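Local coordinates for protein naphthalene dioxygenase large subunit (Rhodococcus sp., PDB 2B1X) that forms the large subunit of a Rieske-type dioxygenase, carrying an Fe2/S2 cluster in one domain and an iron ion in its catalytic domain, at residues A[183-188]-A[276-281]; A[236-241]-A[415-420]; A[321-326]-A[339-344]. All coordinates share one frame; numbering follows the deposited sequence.

Contact 1 of 3, residues A[183-188]-A[276-281]; sequences RSDAGL and LERRLT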
ATOM      1  N   ARG A 183       5.525  24.205  37.463  1.00 17.31           N
ATOM      2  CA  ARG A 183       6.560  25.137  37.893  1.00 17.71           C
ATOM      3  C   ARG A 183       6.122  26.594  37.921  1.00 17.68           C
ATOM      4  O   ARG A 183       6.652  27.349  38.689  1.00 18.05           O
ATOM      5  CB  ARG A 183       7.804  24.996  37.005  1.00 17.47           C
ATOM      6  CG  ARG A 183       8.460  23.627  37.073  1.00 18.08           C
ATOM      7  CD  ARG A 183       9.767  23.525  36.330  1.00 17.97           C
ATOM      8  NE  ARG A 183       9.627  23.540  34.876  1.00 21.01           N
ATOM      9  CZ  ARG A 183      10.053  22.574  34.067  1.00 21.19           C
ATOM     10  NH1 ARG A 183      10.612  21.478  34.561  1.00 19.27           N
ATOM     11  NH2 ARG A 183       9.888  22.687  32.752  1.00 21.31           N
ATOM     12  N   SER A 184       5.187  26.987  37.064  1.00 18.15           N
ATOM     13  CA  SER A 184       4.848  28.392  36.859  1.00 18.48           C
ATOM     14  C   SER A 184       3.366  28.679  37.164  1.00 18.73           C
ATOM     15  O   SER A 184       2.528  27.778  37.084  1.00 18.64           O
ATOM     16  CB  SER A 184       5.160  28.775  35.404  1.00 18.37           C
ATOM     17  OG  SER A 184       4.207  28.200  34.504  1.00 18.07           O
ATOM     18  N   ASP A 185       3.077  29.934  37.511  1.00 19.43           N
ATOM     19  CA  ASP A 185       1.727  30.406  37.833  1.00 19.95           C
ATOM     20  C   ASP A 185       0.780  30.369  36.646  1.00 20.08           C
ATOM     21  O   ASP A 185      -0.377  29.941  36.780  1.00 21.11           O
ATOM     22  CB  ASP A 185       1.784  31.841  38.359  1.00 19.92           C
ATOM     23  CG  ASP A 185       2.306  31.936  39.790  1.00 21.99           C
ATOM     24  OD1 ASP A 185       2.288  30.929  40.542  1.00 21.90           O
ATOM     25  OD2 ASP A 185       2.772  33.014  40.259  1.00 23.92           O
ATOM     26  N   ALA A 186       1.260  30.839  35.496  1.00 19.64           N
ATOM     27  CA  ALA A 186       0.444  30.852  34.279  1.00 19.39           C
ATOM     28  C   ALA A 186       0.366  29.474  33.607  1.00 18.88           C
ATOM     29  O   ALA A 186      -0.525  29.244  32.798  1.00 18.90           O
ATOM     30  CB  ALA A 186       0.958  31.913  33.302  1.00 19.24           C
ATOM     31  N   GLY A 187       1.294  28.575  33.948  1.00 18.19           N
ATOM     32  CA  GLY A 187       1.282  27.231  33.396  1.00 17.14           C
ATOM     33  C   GLY A 187       2.049  27.081  32.092  1.00 16.90           C
ATOM     34  O   GLY A 187       2.643  28.030  31.573  1.00 16.85           O
ATOM     35  N   LEU A 188       2.039  25.856  31.584  1.00 16.98           N
ATOM     36  CA  LEU A 188       2.663  25.464  30.327  1.00 16.90           C
ATOM     37  C   LEU A 188       1.773  25.784  29.136  1.00 16.42           C
ATOM     38  O   LEU A 188       0.534  25.780  29.246  1.00 15.59           O
ATOM     39  CB  LEU A 188       2.861  23.947  30.347  1.00 16.94           C
ATOM     40  CG  LEU A 188       4.215  23.266  30.533  1.00 18.67           C
ATOM     41  CD1 LEU A 188       5.366  24.171  30.945  1.00 13.33           C
ATOM     42  CD2 LEU A 188       4.058  22.078  31.471  1.00 18.51           C
ATOM     43  N   LEU A 276       8.525  28.404  40.879  1.00 22.87           N
ATOM     44  CA  LEU A 276       8.631  26.982  41.204  1.00 23.11           C
ATOM     45  C   LEU A 276       9.022  26.729  42.680  1.00 23.52           C
ATOM     46  O   LEU A 276       8.530  25.807  43.329  1.00 23.08           O
ATOM     47  CB  LEU A 276       9.551  26.244  40.205  1.00 23.03           C
ATOM     48  CG  LEU A 276      11.071  26.279  40.341  1.00 22.39           C
ATOM     49  CD1 LEU A 276      11.573  25.308  41.411  1.00 20.72           C
ATOM     50  CD2 LEU A 276      11.724  25.946  38.992  1.00 23.35           C
ATOM     51  N   GLU A 277       9.878  27.578  43.215  1.00 24.13           N
ATOM     52  CA  GLU A 277      10.219  27.541  44.642  1.00 26.04           C
ATOM     53  C   GLU A 277       9.022  27.764  45.572  1.00 26.36           C
ATOM     54  O   GLU A 277       9.039  27.362  46.736  1.00 26.47           O
ATOM     55  CB  GLU A 277      11.306  28.563  44.952  1.00 26.17           C
ATOM     56  CG  GLU A 277      12.653  28.203  44.347  1.00 29.56           C
ATOM     57  CD  GLU A 277      13.766  29.200  44.652  1.00 33.33           C
ATOM     58  OE1 GLU A 277      13.532  30.443  44.601  1.00 34.86           O
ATOM     59  OE2 GLU A 277      14.898  28.727  44.934  1.00 34.97           O
ATOM     60  N   ARG A 278       7.976  28.381  45.035  1.00 27.12           N
ATOM     61  CA  ARG A 278       6.777  28.673  45.790  1.00 27.77           C
ATOM     62  C   ARG A 278       5.649  27.681  45.444  1.00 27.67           C
ATOM     63  O   ARG A 278       4.797  27.399  46.294  1.00 28.73           O
ATOM     64  CB  ARG A 278       6.437  30.159  45.574  1.00 28.28           C
ATOM     65  CG  ARG A 278       4.995  30.602  45.556  1.00 31.17           C
ATOM     66  CD  ARG A 278       4.866  32.097  45.258  1.00 34.15           C
ATOM     67  NE  ARG A 278       4.365  32.360  43.902  1.00 36.47           N
ATOM     68  CZ  ARG A 278       4.895  33.247  43.057  1.00 37.71           C
ATOM     69  NH1 ARG A 278       5.966  33.964  43.391  1.00 38.09           N
ATOM     70  NH2 ARG A 278       4.344  33.422  41.867  1.00 38.62           N
ATOM     71  N   ARG A 279       5.659  27.127  44.230  1.00 26.39           N
ATOM     72  CA  ARG A 279       4.587  26.227  43.796  1.00 25.29           C
ATOM     73  C   ARG A 279       4.825  24.770  44.210  1.00 24.60           C
ATOM     74  O   ARG A 279       3.874  24.047  44.503  1.00 25.26           O
ATOM     75  CB  ARG A 279       4.363  26.330  42.290  1.00 25.22           C
ATOM     76  CG  ARG A 279       3.858  27.674  41.811  1.00 24.96           C
ATOM     77  CD  ARG A 279       3.407  27.669  40.368  1.00 24.06           C
ATOM     78  NE  ARG A 279       2.308  26.742  40.136  1.00 24.35           N
ATOM     79  CZ  ARG A 279       1.032  27.061  40.270  1.00 24.98           C
ATOM     80  NH1 ARG A 279       0.701  28.289  40.642  1.00 24.62           N
ATOM     81  NH2 ARG A 279       0.082  26.157  40.031  1.00 26.12           N
ATOM     82  N   LEU A 280       6.083  24.339  44.238  1.00 23.38           N
ATOM     83  CA  LEU A 280       6.410  22.936  44.521  1.00 22.46           C
ATOM     84  C   LEU A 280       6.818  22.796  45.987  1.00 21.87           C
ATOM     85  O   LEU A 280       7.209  23.785  46.606  1.00 20.89           O
ATOM     86  CB  LEU A 280       7.549  22.449  43.620  1.00 22.22           C
ATOM     87  CG  LEU A 280       7.369  22.566  42.105  1.00 22.93           C
ATOM     88  CD1 LEU A 280       8.704  22.299  41.412  1.00 22.49           C
ATOM     89  CD2 LEU A 280       6.274  21.625  41.597  1.00 21.80           C
ATOM     90  N   THR A 281       6.719  21.577  46.534  1.00 21.22           N
ATOM     91  CA  THR A 281       7.164  21.315  47.907  1.00 20.50           C
ATOM     92  C   THR A 281       8.689  21.327  47.984  1.00 20.61           C
ATOM     93  O   THR A 281       9.362  21.043  46.998  1.00 20.39           O
ATOM     94  CB  THR A 281       6.637  19.962  48.483  1.00 20.53           C
ATOM     95  OG1 THR A 281       7.326  18.863  47.854  1.00 18.91           O
ATOM     96  CG2 THR A 281       5.138  19.742  48.160  1.00 20.26           C
TER

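Contact 2 of 3, residues A[236-241]-A[415-420]; sequences FALYGE and YPLDYA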
ATOM      1  N   PHE A 236      27.691   8.829  32.727  1.00 17.03           N
ATOM      2  CA  PHE A 236      26.775   9.939  33.009  1.00 16.57           C
ATOM      3  C   PHE A 236      25.486   9.560  33.767  1.00 16.17           C
ATOM      4  O   PHE A 236      24.997  10.332  34.588  1.00 15.90           O
ATOM      5  CB  PHE A 236      26.450  10.734  31.730  1.00 16.53           C
ATOM      6  CG  PHE A 236      25.305  10.161  30.932  1.00 17.79           C
ATOM      7  CD1 PHE A 236      24.039  10.774  30.947  1.00 17.96           C
ATOM      8  CD2 PHE A 236      25.492   9.022  30.155  1.00 18.39           C
ATOM      9  CE1 PHE A 236      22.979  10.247  30.196  1.00 17.87           C
ATOM     10  CE2 PHE A 236      24.442   8.485  29.422  1.00 18.74           C
ATOM     11  CZ  PHE A 236      23.180   9.109  29.437  1.00 18.99           C
ATOM     12  N   ALA A 237      24.951   8.376  33.499  1.00 16.43           N
ATOM     13  CA  ALA A 237      23.672   7.972  34.093  1.00 16.28           C
ATOM     14  C   ALA A 237      23.801   7.411  35.502  1.00 16.57           C
ATOM     15  O   ALA A 237      22.793   7.244  36.201  1.00 16.67           O
ATOM     16  CB  ALA A 237      22.915   7.043  33.183  1.00 16.42           C
ATOM     17  N   LEU A 238      25.042   7.215  35.962  1.00 16.33           N
ATOM     18  CA  LEU A 238      25.279   6.868  37.351  1.00 16.44           C
ATOM     19  C   LEU A 238      24.885   8.006  38.298  1.00 16.64           C
ATOM     20  O   LEU A 238      24.602   7.768  39.488  1.00 16.64           O
ATOM     21  CB  LEU A 238      26.752   6.467  37.581  1.00 16.57           C
ATOM     22  CG  LEU A 238      27.284   5.212  36.873  1.00 18.07           C
ATOM     23  CD1 LEU A 238      28.696   4.888  37.386  1.00 19.69           C
ATOM     24  CD2 LEU A 238      26.332   3.988  37.009  1.00 18.59           C
ATOM     25  N   TYR A 239      24.879   9.241  37.784  1.00 16.79           N
ATOM     26  CA  TYR A 239      24.553  10.424  38.607  1.00 16.81           C
ATOM     27  C   TYR A 239      23.077  10.726  38.444  1.00 16.69           C
ATOM     28  O   TYR A 239      22.687  11.819  38.035  1.00 16.48           O
ATOM     29  CB  TYR A 239      25.409  11.632  38.224  1.00 16.56           C
ATOM     30  CG  TYR A 239      26.891  11.301  38.225  1.00 18.90           C
ATOM     31  CD1 TYR A 239      27.533  10.943  37.043  1.00 18.27           C
ATOM     32  CD2 TYR A 239      27.642  11.344  39.413  1.00 19.95           C
ATOM     33  CE1 TYR A 239      28.869  10.600  37.033  1.00 21.38           C
ATOM     34  CE2 TYR A 239      28.997  11.009  39.412  1.00 21.43           C
ATOM     35  CZ  TYR A 239      29.605  10.641  38.220  1.00 22.39           C
ATOM     36  OH  TYR A 239      30.950  10.315  38.176  1.00 27.17           O
ATOM     37  N   GLY A 240      22.263   9.717  38.734  1.00 16.11           N
ATOM     38  CA  GLY A 240      20.838   9.817  38.540  1.00 14.94           C
ATOM     39  C   GLY A 240      20.054   8.849  39.402  1.00 14.49           C
ATOM     40  O   GLY A 240      20.625   8.071  40.182  1.00 13.94           O
ATOM     41  N   GLU A 241      18.737   8.888  39.221  1.00 13.76           N
ATOM     42  CA  GLU A 241      17.799   8.033  39.937  1.00 12.92           C
ATOM     43  C   GLU A 241      16.821   7.392  38.958  1.00 12.47           C
ATOM     44  O   GLU A 241      16.399   8.033  38.018  1.00 12.45           O
ATOM     45  CB  GLU A 241      17.064   8.862  40.975  1.00 12.10           C
ATOM     46  CG  GLU A 241      16.483   8.048  42.120  1.00 12.10           C
ATOM     47  CD  GLU A 241      17.490   7.732  43.233  1.00 15.39           C
ATOM     48  OE1 GLU A 241      18.607   8.284  43.242  1.00 12.41           O
ATOM     49  OE2 GLU A 241      17.134   6.954  44.152  1.00 18.12           O
ATOM     50  N   TYR A 415      15.961   3.617  42.592  1.00 15.63           N
ATOM     51  CA  TYR A 415      17.318   3.073  42.621  1.00 15.38           C
ATOM     52  C   TYR A 415      18.341   4.192  42.369  1.00 15.75           C
ATOM     53  O   TYR A 415      18.094   5.050  41.512  1.00 16.45           O
ATOM     54  CB  TYR A 415      17.441   1.948  41.584  1.00 15.90           C
ATOM     55  CG  TYR A 415      16.525   0.765  41.869  1.00 16.15           C
ATOM     56  CD1 TYR A 415      15.300   0.644  41.228  1.00 15.98           C
ATOM     57  CD2 TYR A 415      16.886  -0.198  42.821  1.00 16.77           C
ATOM     58  CE1 TYR A 415      14.457  -0.420  41.488  1.00 15.61           C
ATOM     59  CE2 TYR A 415      16.071  -1.239  43.106  1.00 16.90           C
ATOM     60  CZ  TYR A 415      14.861  -1.365  42.418  1.00 17.68           C
ATOM     61  OH  TYR A 415      14.078  -2.415  42.720  1.00 18.59           O
ATOM     62  N   PRO A 416      19.489   4.182  43.083  1.00 15.20           N
ATOM     63  CA  PRO A 416      20.428   5.320  43.076  1.00 15.71           C
ATOM     64  C   PRO A 416      21.369   5.386  41.850  1.00 16.04           C
ATOM     65  O   PRO A 416      22.544   5.801  41.965  1.00 16.23           O
ATOM     66  CB  PRO A 416      21.245   5.117  44.380  1.00 15.30           C
ATOM     67  CG  PRO A 416      21.294   3.590  44.539  1.00 15.76           C
ATOM     68  CD  PRO A 416      20.004   3.056  43.889  1.00 14.46           C
ATOM     69  N   LEU A 417      20.859   4.984  40.695  1.00 16.03           N
ATOM     70  CA  LEU A 417      21.535   5.167  39.428  1.00 16.63           C
ATOM     71  C   LEU A 417      20.446   5.107  38.356  1.00 17.22           C
ATOM     72  O   LEU A 417      19.332   4.646  38.638  1.00 18.12           O
ATOM     73  CB  LEU A 417      22.611   4.086  39.229  1.00 16.62           C
ATOM     74  CG  LEU A 417      22.178   2.649  38.866  1.00 18.28           C
ATOM     75  CD1 LEU A 417      23.367   1.795  38.417  1.00 19.73           C
ATOM     76  CD2 LEU A 417      21.464   1.963  40.028  1.00 18.49           C
ATOM     77  N   ASP A 418      20.758   5.518  37.129  1.00 17.27           N
ATOM     78  CA  ASP A 418      19.800   5.412  36.020  1.00 16.87           C
ATOM     79  C   ASP A 418      20.273   4.477  34.879  1.00 17.00           C
ATOM     80  O   ASP A 418      19.758   4.534  33.761  1.00 17.70           O
ATOM     81  CB  ASP A 418      19.393   6.814  35.521  1.00 16.26           C
ATOM     82  CG  ASP A 418      18.085   6.811  34.718  1.00 18.38           C
ATOM     83  OD1 ASP A 418      17.244   5.875  34.864  1.00 17.36           O
ATOM     84  OD2 ASP A 418      17.836   7.693  33.859  1.00 17.67           O
ATOM     85  N   TYR A 419      21.251   3.619  35.155  1.00 16.01           N
ATOM     86  CA  TYR A 419      21.482   2.453  34.322  1.00 16.01           C
ATOM     87  C   TYR A 419      20.771   1.276  35.011  1.00 15.00           C
ATOM     88  O   TYR A 419      21.338   0.609  35.854  1.00 14.51           O
ATOM     89  CB  TYR A 419      22.990   2.131  34.144  1.00 16.40           C
ATOM     90  CG  TYR A 419      23.727   3.031  33.178  1.00 18.09           C
ATOM     91  CD1 TYR A 419      25.070   3.350  33.404  1.00 20.49           C
ATOM     92  CD2 TYR A 419      23.079   3.603  32.057  1.00 19.09           C
ATOM     93  CE1 TYR A 419      25.775   4.207  32.523  1.00 22.86           C
ATOM     94  CE2 TYR A 419      23.764   4.460  31.175  1.00 21.30           C
ATOM     95  CZ  TYR A 419      25.125   4.759  31.423  1.00 24.26           C
ATOM     96  OH  TYR A 419      25.840   5.603  30.584  1.00 24.93           O
ATOM     97  N   ALA A 420      19.509   1.083  34.689  1.00 13.47           N
ATOM     98  CA  ALA A 420      18.748  -0.041  35.223  1.00 13.66           C
ATOM     99  C   ALA A 420      17.633  -0.327  34.237  1.00 13.12           C
ATOM    100  O   ALA A 420      17.401   0.470  33.325  1.00 13.13           O
ATOM    101  CB  ALA A 420      18.186   0.265  36.606  1.00 12.43           C
TER

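Contact 3 of 3, residues A[321-326]-A[339-344]; sequences LTLRLW and FFLVEK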
ATOM      1  N   LEU A 321      11.047  21.017  27.159  1.00 12.16           N
ATOM      2  CA  LEU A 321      10.111  19.977  27.537  1.00 12.60           C
ATOM      3  C   LEU A 321       9.366  19.484  26.301  1.00 13.30           C
ATOM      4  O   LEU A 321       8.834  20.291  25.526  1.00 13.94           O
ATOM      5  CB  LEU A 321       9.105  20.512  28.583  1.00 12.68           C
ATOM      6  CG  LEU A 321       7.968  19.536  28.948  1.00 15.45           C
ATOM      7  CD1 LEU A 321       8.545  18.277  29.640  1.00 13.84           C
ATOM      8  CD2 LEU A 321       6.903  20.228  29.823  1.00 16.14           C
ATOM      9  N   THR A 322       9.323  18.168  26.120  1.00 12.18           N
ATOM     10  CA  THR A 322       8.481  17.581  25.112  1.00 12.50           C
ATOM     11  C   THR A 322       7.640  16.457  25.723  1.00 12.23           C
ATOM     12  O   THR A 322       8.133  15.684  26.559  1.00 12.67           O
ATOM     13  CB  THR A 322       9.335  17.044  23.891  1.00 11.82           C
ATOM     14  OG1 THR A 322       8.522  16.207  23.072  1.00 12.78           O
ATOM     15  CG2 THR A 322      10.421  16.082  24.341  1.00 10.66           C
ATOM     16  N   LEU A 323       6.372  16.410  25.320  1.00 12.34           N
ATOM     17  CA  LEU A 323       5.480  15.285  25.588  1.00 11.98           C
ATOM     18  C   LEU A 323       5.225  14.629  24.243  1.00 11.61           C
ATOM     19  O   LEU A 323       5.107  15.314  23.237  1.00 11.86           O
ATOM     20  CB  LEU A 323       4.133  15.768  26.145  1.00 11.73           C
ATOM     21  CG  LEU A 323       3.988  16.498  27.488  1.00 16.28           C
ATOM     22  CD1 LEU A 323       2.621  16.255  28.146  1.00 17.24           C
ATOM     23  CD2 LEU A 323       5.168  16.339  28.493  1.00 16.50           C
ATOM     24  N   ARG A 324       5.117  13.316  24.202  1.00 11.22           N
ATOM     25  CA  ARG A 324       4.834  12.673  22.928  1.00 11.90           C
ATOM     26  C   ARG A 324       3.925  11.457  23.140  1.00 11.75           C
ATOM     27  O   ARG A 324       4.031  10.779  24.164  1.00 12.29           O
ATOM     28  CB  ARG A 324       6.151  12.263  22.228  1.00 11.24           C
ATOM     29  CG  ARG A 324       7.154  11.548  23.161  1.00 11.86           C
ATOM     30  CD  ARG A 324       8.227  12.485  23.778  1.00 12.50           C
ATOM     31  NE  ARG A 324       8.729  13.374  22.735  1.00 12.88           N
ATOM     32  CZ  ARG A 324       9.553  12.992  21.764  1.00 13.77           C
ATOM     33  NH1 ARG A 324      10.050  11.741  21.759  1.00 11.26           N
ATOM     34  NH2 ARG A 324       9.896  13.866  20.824  1.00 12.20           N
ATOM     35  N   LEU A 325       3.037  11.219  22.174  1.00 11.48           N
ATOM     36  CA  LEU A 325       2.260  10.006  22.047  1.00 11.36           C
ATOM     37  C   LEU A 325       2.886   9.017  21.082  1.00 11.72           C
ATOM     38  O   LEU A 325       3.314   9.364  19.957  1.00 11.59           O
ATOM     39  CB  LEU A 325       0.848  10.326  21.564  1.00 11.19           C
ATOM     40  CG  LEU A 325      -0.057  10.984  22.632  1.00 12.30           C
ATOM     41  CD1 LEU A 325      -1.257  11.648  21.978  1.00 12.31           C
ATOM     42  CD2 LEU A 325      -0.488   9.925  23.698  1.00 10.33           C
ATOM     43  N   TRP A 326       2.933   7.765  21.508  1.00 11.02           N
ATOM     44  CA  TRP A 326       3.296   6.709  20.589  1.00 11.48           C
ATOM     45  C   TRP A 326       1.950   6.123  20.207  1.00 11.35           C
ATOM     46  O   TRP A 326       1.447   5.220  20.866  1.00 10.90           O
ATOM     47  CB  TRP A 326       4.225   5.673  21.248  1.00 11.10           C
ATOM     48  CG  TRP A 326       5.315   6.275  22.028  1.00 11.39           C
ATOM     49  CD1 TRP A 326       5.463   6.285  23.415  1.00 12.62           C
ATOM     50  CD2 TRP A 326       6.433   7.001  21.501  1.00 10.36           C
ATOM     51  NE1 TRP A 326       6.612   6.958  23.746  1.00 11.10           N
ATOM     52  CE2 TRP A 326       7.237   7.387  22.595  1.00 10.61           C
ATOM     53  CE3 TRP A 326       6.856   7.341  20.192  1.00  8.62           C
ATOM     54  CZ2 TRP A 326       8.418   8.121  22.443  1.00  8.79           C
ATOM     55  CZ3 TRP A 326       8.061   8.069  20.046  1.00 12.06           C
ATOM     56  CH2 TRP A 326       8.820   8.454  21.189  1.00 10.43           C
ATOM     57  N   PHE A 339       4.917  16.962  20.970  1.00 10.47           N
ATOM     58  CA  PHE A 339       4.525  18.316  21.395  1.00 11.12           C
ATOM     59  C   PHE A 339       5.714  19.009  22.033  1.00 10.51           C
ATOM     60  O   PHE A 339       6.465  18.386  22.788  1.00 10.81           O
ATOM     61  CB  PHE A 339       3.413  18.219  22.448  1.00 10.50           C
ATOM     62  CG  PHE A 339       2.146  17.526  21.987  1.00 11.55           C
ATOM     63  CD1 PHE A 339       2.040  16.130  21.968  1.00 12.44           C
ATOM     64  CD2 PHE A 339       1.016  18.290  21.639  1.00  9.79           C
ATOM     65  CE1 PHE A 339       0.838  15.488  21.570  1.00 11.29           C
ATOM     66  CE2 PHE A 339      -0.187  17.692  21.276  1.00 10.71           C
ATOM     67  CZ  PHE A 339      -0.291  16.277  21.218  1.00 12.66           C
ATOM     68  N   PHE A 340       5.901  20.286  21.729  1.00 11.21           N
ATOM     69  CA  PHE A 340       6.870  21.116  22.454  1.00 10.46           C
ATOM     70  C   PHE A 340       6.102  22.031  23.396  1.00 10.68           C
ATOM     71  O   PHE A 340       5.122  22.667  22.983  1.00 10.29           O
ATOM     72  CB  PHE A 340       7.721  21.940  21.477  1.00 11.17           C
ATOM     73  CG  PHE A 340       8.523  23.044  22.143  1.00 10.75           C
ATOM     74  CD1 PHE A 340       9.679  22.740  22.865  1.00 10.40           C
ATOM     75  CD2 PHE A 340       8.098  24.356  22.081  1.00 10.86           C
ATOM     76  CE1 PHE A 340      10.428  23.739  23.496  1.00 10.77           C
ATOM     77  CE2 PHE A 340       8.835  25.395  22.724  1.00 11.27           C
ATOM     78  CZ  PHE A 340      10.004  25.072  23.430  1.00  9.04           C
ATOM     79  N   LEU A 341       6.539  22.102  24.664  1.00 10.73           N
ATOM     80  CA  LEU A 341       5.861  22.936  25.652  1.00 11.39           C
ATOM     81  C   LEU A 341       6.841  23.864  26.333  1.00 11.49           C
ATOM     82  O   LEU A 341       8.010  23.540  26.463  1.00 12.02           O
ATOM     83  CB  LEU A 341       5.150  22.091  26.711  1.00 10.51           C
ATOM     84  CG  LEU A 341       3.981  21.189  26.242  1.00 11.82           C
ATOM     85  CD1 LEU A 341       4.493  19.912  25.737  1.00  9.01           C
ATOM     86  CD2 LEU A 341       3.002  20.950  27.404  1.00 10.56           C
ATOM     87  N   VAL A 342       6.357  25.024  26.762  1.00 12.25           N
ATOM     88  CA  VAL A 342       7.197  25.987  27.500  1.00 12.26           C
ATOM     89  C   VAL A 342       6.279  26.827  28.400  1.00 13.26           C
ATOM     90  O   VAL A 342       5.079  27.006  28.110  1.00 13.80           O
ATOM     91  CB  VAL A 342       8.070  26.850  26.534  1.00 12.55           C
ATOM     92  CG1 VAL A 342       7.205  27.792  25.663  1.00 11.71           C
ATOM     93  CG2 VAL A 342       9.214  27.613  27.274  1.00 11.02           C
ATOM     94  N   GLU A 343       6.836  27.315  29.508  1.00 13.76           N
ATOM     95  CA  GLU A 343       6.062  28.080  30.478  1.00 14.61           C
ATOM     96  C   GLU A 343       5.567  29.334  29.781  1.00 14.73           C
ATOM     97  O   GLU A 343       6.350  29.997  29.100  1.00 13.35           O
ATOM     98  CB  GLU A 343       6.947  28.424  31.686  1.00 14.62           C
ATOM     99  CG  GLU A 343       7.163  27.260  32.660  1.00 16.32           C
ATOM    100  CD  GLU A 343       8.209  26.215  32.228  1.00 19.91           C
ATOM    101  OE1 GLU A 343       8.321  25.194  32.950  1.00 19.84           O
ATOM    102  OE2 GLU A 343       8.921  26.384  31.190  1.00 20.87           O
ATOM    103  N   LYS A 344       4.268  29.625  29.908  1.00 15.42           N
ATOM    104  CA  LYS A 344       3.662  30.787  29.244  1.00 17.31           C
ATOM    105  C   LYS A 344       4.402  32.096  29.551  1.00 17.64           C
ATOM    106  O   LYS A 344       4.509  32.963  28.680  1.00 17.97           O
ATOM    107  CB  LYS A 344       2.181  30.950  29.617  1.00 17.45           C
ATOM    108  CG  LYS A 344       1.240  29.872  29.035  1.00 21.48           C
ATOM    109  CD  LYS A 344      -0.192  30.071  29.550  1.00 24.79           C
ATOM    110  CE  LYS A 344      -1.077  28.882  29.185  1.00 29.06           C
ATOM    111  NZ  LYS A 344      -1.108  27.811  30.264  1.00 29.45           N
TER
HETATM  112  O   HOH W   1      10.598  24.230  27.110  1.00 32.98           O

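Contact 1 of 3, residues A[183-188]-A[276-281]
The guanidinium of Arg279 has the carbonyl oxygen of Ser184 over one face, displaced toward the rim and 3.2 Å from NE, while Asp185 OD1 lies at its edge. These groups belong to a salt-bridge network in the catalytic domain, which joins the loop between helix 174-181 and strand 188-199 to the last turn of helix 270-279. Ser184 O is a packing neighbour of the charged plane; the bond is made at the edge, where Arg279 NH1 donates to Asp185 OD1 over 3.1 Å with an N-H...O angle of 151°. The carboxylate stands nearly upright against this guanidinium, the two planes 78° apart, and is met on the anti side of OD1. Asp185 OD2 is directed at the edge of a second guanidinium, that of Arg278; the modelled approach is too short to be trusted, so this second salt bridge remains doubtful in detail.

An aspartate suits the exposed loop: one oxygen is bonded to Arg279 and the other faces Arg278, though that approach is less surely placed. Arg279 reaches it through a bend at chi3 (61°) that swings the guanidinium alongside the loop backbone, and its NH2 is also bridged to Asp182, so acid groups hold it at more than one corner.

Deeper in, charge gives way to carbon. Arg183 and Leu276 lie side by side and point the same way, their CB atoms 3.9 Å apart, and the buried leucine also packs on Phe288 of helix 282-288. Arg183 NE forms a salt bridge with Glu343, and NH1 a hydrogen bond with Asn306. Further along the two chains, Arg183 CD lies 4.1 Å from Leu276 CD2.

Contact 2 of 3, residues A[236-241]-A[415-420]
Ala237 sets its methyl over one face of the Tyr419 ring, a CH-pi contact with CB 3.6 Å from the centroid and 20° off the ring normal. A side chain no larger than a methyl suits this place, because the ring comes within 3.4 Å of Ala237 CB, Tyr419 CE2 being the nearest atom. Leu238 CD2 touches Tyr419 CD1 at 3.9 Å and also meets Leu417 CD1, the two leucines lying side by side. Phe236 crosses the tyrosine at about a right angle, its CE2 3.4 Å from Tyr419 OH. That hydroxyl is bonded to Pro234 O, which fixes the far end of the ring.

The backbones are tied by Asp418 N to Ala237 O, 2.8 Å long. The carboxylate of Asp418 is bonded by His242 at OD1 and His295 at OD2, which fixes its rotation. At Gly240 the lack of a side chain lets Asp418 CB lie close.

Leu238, Leu417 and Tyr419 also pack on Asp129 and Ala130 of a second copy of the subunit. Within the chain, the contact lies where edge strand 413-415 leaves its neighbour 240-244, with Ile254 of strand 250-254 touching Phe236, Ala237 and Asp418, and Met218 of helix 217-220 touching Tyr419.

Contact 3 of 3, residues A[321-326]-A[339-344]
Leu323 lays its CG against CD1 of Leu341, 3.9 Å away, the two side chains crossing at about a right angle on the sheet face they share with Leu321 and Phe339. Branched aliphatic chains fill this buried face, and the Phe339 ring adds to it with the carbonyl oxygen of Leu323 at its edge.

The two strands form an antiparallel beta hairpin. Phe339 N donates to Leu323 O at 2.8 Å, nearly along the C=O axis, and Leu341 N donates to Leu321 O at 3.0 Å. Phe339 O is gripped twice, from opposite faces of its carbonyl plane: by Leu323 N, and by Thr322 OG1 at 3.0 Å. Threonine suits the second role because its hydroxyl, held anti to the backbone nitrogen (chi1 167°), reaches across to the neighbouring strand; it also accepts a bond from Arg324 NE. A water joins the strands as well, accepting from Leu321 N and donating to Leu341 O.

Thr322 and Phe340 face the other way, toward helix 348-361, where both meet Tyr358; Phe340 also touches Met64 of the small subunit. Strands 302-309 and 188-199 flank the hairpin on its two sides within the large antiparallel sheet.

Contact 3 is the core of the three, wholly buried inside the large antiparallel sheet, toward the end marked by strand 188-199, and held by backbone bonds and aliphatic packing. Contact 2 belongs to the far end of that sheet, about 24 Å away between centres, where aromatic packing and a single backbone bond tie a loop beside another copy of the large subunit. Contact 1 is the most exposed of the three, and charges do much of its work. It nevertheless touches contact 3: Lys344 NZ reaches Leu188 O, and Lys344 N reaches Gly187 O, each at 2.8 Å and probably a hydrogen bond, so the loop is fastened to the end of the hairpin. Contacts 1 and 2 do not touch.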